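Thiol:disulfide interchange protein, thioredoxin family protein (Chlorobaculum tepidum, PDB 3OR5) probably acts as a thioredoxin-like thiol:disulfide oxidoreductase, with a likely role in cytochrome c biogenesis. Local coordinates at residues P15-V20 against R104-Y109. Numbering follows the deposited sequence.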
loop_
_atom_site.group_PDB
_atom_site.type_symbol
_atom_site.label_atom_id
_atom_site.label_comp_id
_atom_site.label_asym_id
_atom_site.label_seq_id
_atom_site.Cartn_x
_atom_site.Cartn_y
_atom_site.Cartn_z
ATOM N N PRO A 15 -3.151 -4.205 -11.008
ATOM C CA PRO A 15 -3.699 -5.567 -10.963
ATOM C C PRO A 15 -4.958 -5.683 -10.110
ATOM O O PRO A 15 -5.257 -4.820 -9.300
ATOM C CB PRO A 15 -2.599 -6.370 -10.277
ATOM C CG PRO A 15 -1.815 -5.360 -9.470
ATOM C CD PRO A 15 -2.056 -4.010 -10.037
ATOM N N SER A 16 -5.713 -6.749 -10.319
ATOM C CA SER A 16 -6.855 -7.060 -9.461
ATOM C C SER A 16 -6.334 -7.920 -8.354
ATOM O O SER A 16 -5.521 -8.808 -8.571
ATOM C CB SER A 16 -7.875 -7.907 -10.247
ATOM O OG SER A 16 -8.664 -7.056 -11.070
ATOM N N PHE A 17 -6.808 -7.640 -7.143
ATOM C CA PHE A 17 -6.434 -8.487 -6.045
ATOM C C PHE A 17 -7.473 -8.325 -4.900
ATOM O O PHE A 17 -8.164 -7.351 -4.802
ATOM C CB PHE A 17 -5.024 -8.098 -5.504
ATOM C CG PHE A 17 -4.868 -6.657 -5.054
ATOM C CD1 PHE A 17 -4.711 -6.410 -3.707
ATOM C CD2 PHE A 17 -4.790 -5.584 -5.921
ATOM C CE1 PHE A 17 -4.498 -5.120 -3.234
ATOM C CE2 PHE A 17 -4.620 -4.270 -5.465
ATOM C CZ PHE A 17 -4.507 -4.041 -4.096
ATOM N N SER A 18 -7.509 -9.340 -4.043
ATOM C CA SER A 18 -8.566 -9.407 -3.039
ATOM C C SER A 18 -8.150 -10.320 -1.940
ATOM O O SER A 18 -7.178 -11.080 -2.078
ATOM C CB SER A 18 -9.930 -9.909 -3.632
ATOM O OG SER A 18 -9.845 -11.202 -4.166
ATOM N N GLY A 19 -8.865 -10.246 -0.820
ATOM C CA GLY A 19 -8.588 -11.244 0.236
ATOM C C GLY A 19 -9.279 -10.903 1.537
ATOM O O GLY A 19 -10.232 -10.144 1.547
ATOM N N VAL A 20 -8.762 -11.462 2.650
ATOM C CA VAL A 20 -9.344 -11.222 3.976
ATOM C C VAL A 20 -8.217 -10.522 4.731
ATOM O O VAL A 20 -7.053 -10.935 4.594
ATOM C CB VAL A 20 -9.658 -12.533 4.696
ATOM C CG1 VAL A 20 -10.124 -12.203 6.110
ATOM C CG2 VAL A 20 -10.870 -13.226 3.957
ATOM N N ARG A 104 3.005 -11.849 -6.416
ATOM C CA ARG A 104 3.196 -11.949 -7.893
ATOM C C ARG A 104 2.354 -10.878 -8.600
ATOM O O ARG A 104 2.731 -10.463 -9.709
ATOM C CB ARG A 104 2.767 -13.335 -8.386
ATOM C CG ARG A 104 3.689 -14.471 -8.050
ATOM C CD ARG A 104 3.291 -15.682 -8.954
ATOM N NE ARG A 104 2.089 -16.334 -8.444
ATOM C CZ ARG A 104 2.134 -17.294 -7.524
ATOM N NH1 ARG A 104 3.312 -17.668 -7.030
ATOM N NH2 ARG A 104 1.005 -17.835 -7.070
ATOM N N ALA A 105 1.249 -10.415 -8.013
ATOM C CA ALA A 105 0.444 -9.335 -8.592
ATOM C C ALA A 105 1.228 -8.022 -8.858
ATOM O O ALA A 105 0.930 -7.321 -9.828
ATOM C CB ALA A 105 -0.810 -9.032 -7.794
ATOM N N PHE A 106 2.189 -7.725 -7.979
ATOM C CA PHE A 106 3.019 -6.523 -8.027
ATOM C C PHE A 106 4.484 -6.697 -8.432
ATOM O O PHE A 106 5.145 -5.733 -8.787
ATOM C CB PHE A 106 2.919 -5.785 -6.688
ATOM C CG PHE A 106 1.596 -5.211 -6.495
ATOM C CD1 PHE A 106 1.279 -3.990 -7.010
ATOM C CD2 PHE A 106 0.591 -6.002 -5.861
ATOM C CE1 PHE A 106 -0.017 -3.458 -6.857
ATOM C CE2 PHE A 106 -0.668 -5.472 -5.724
ATOM C CZ PHE A 106 -0.966 -4.235 -6.167
ATOM N N ASN A 107 4.996 -7.930 -8.361
ATOM C CA ASN A 107 6.386 -8.218 -8.664
ATOM C C ASN A 107 6.810 -7.712 -10.030
ATOM O O ASN A 107 8.006 -7.325 -10.173
ATOM C CB ASN A 107 6.537 -9.771 -8.773
ATOM C CG ASN A 107 7.235 -10.334 -7.656
ATOM O OD1 ASN A 107 7.821 -9.640 -6.807
ATOM N ND2 ASN A 107 7.176 -11.669 -7.607
ATOM N N GLY A 108 5.902 -7.785 -10.991
ATOM C CA GLY A 108 6.224 -7.424 -12.375
ATOM C C GLY A 108 6.572 -5.970 -12.600
ATOM O O GLY A 108 7.120 -5.601 -13.667
ATOM N N TYR A 109 6.209 -5.103 -11.641
ATOM C CA TYR A 109 6.463 -3.646 -11.821
ATOM C C TYR A 109 7.844 -3.200 -11.402
ATOM O O TYR A 109 8.207 -2.025 -11.577
ATOM C CB TYR A 109 5.399 -2.813 -11.058
ATOM C CG TYR A 109 3.985 -3.144 -11.461
ATOM C CD1 TYR A 109 3.452 -2.829 -12.727
ATOM C CD2 TYR A 109 3.154 -3.733 -10.549
ATOM C CE1 TYR A 109 2.106 -3.189 -13.047
ATOM C CE2 TYR A 109 1.851 -4.093 -10.879
ATOM C CZ TYR A 109 1.353 -3.822 -12.107
ATOM O OH TYR A 109 0.055 -4.209 -12.379
#
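The ring of Phe-106 has Pro-15 over one face and Phe-17 at its edge. CG of Pro-15 sits 3.8 Å from the centroid of the Phe-106 ring, 22° off the ring normal, a CH-pi contact made by the proline ring. The edge of Phe-106, led by CZ, points at one face of Phe-17, and this CZ comes within 3.7 Å of CE2 of Phe-17. The two phenyl rings form a T-shaped pair, with planes at 82° and centroids 5.3 Å apart. At the edge of the Phe-17 ring, near its plane, lies the carbonyl O of Pro-15. CG of Phe-17 lies between its own backbone N and carbonyl carbon (chi1 57°), which brings one ring face round to the edge of Phe-106.

Pro-15 also touches Ala-105, the residue before Phe-106, and Tyr-109, three residues after it. Its CB rests 4.1 Å from CB of Ala-105, and its CG is 3.4 Å from the Ala-105 carbonyl O. The Tyr-109 ring approaches obliquely, with OH 3.2 Å from CD of Pro-15. That hydroxyl is hydrogen-bonded to the carbonyl O of Pro-13, so the tyrosine reaches the chain just before Pro-15. No hydrogen bond joins the two segments. With an alanine at Phe-106, the face of Phe-17 would probably lose its edge-on partner and CG of Pro-15 the ring face it packs on.

Both phenylalanines are buried and also touch Val-39 of the central strand 36-42. Phe-17 meets Phe-27 and Phe-106 meets Phe-121, extending the aromatic cluster. Segment 15-20, whose end forms the first strand of the two-stranded antiparallel sheet 18-20/26-28, is thereby packed with the end region of helix 100-107 against the central mixed sheet of a thioredoxin-like fold, consistent with the TlpA-like family.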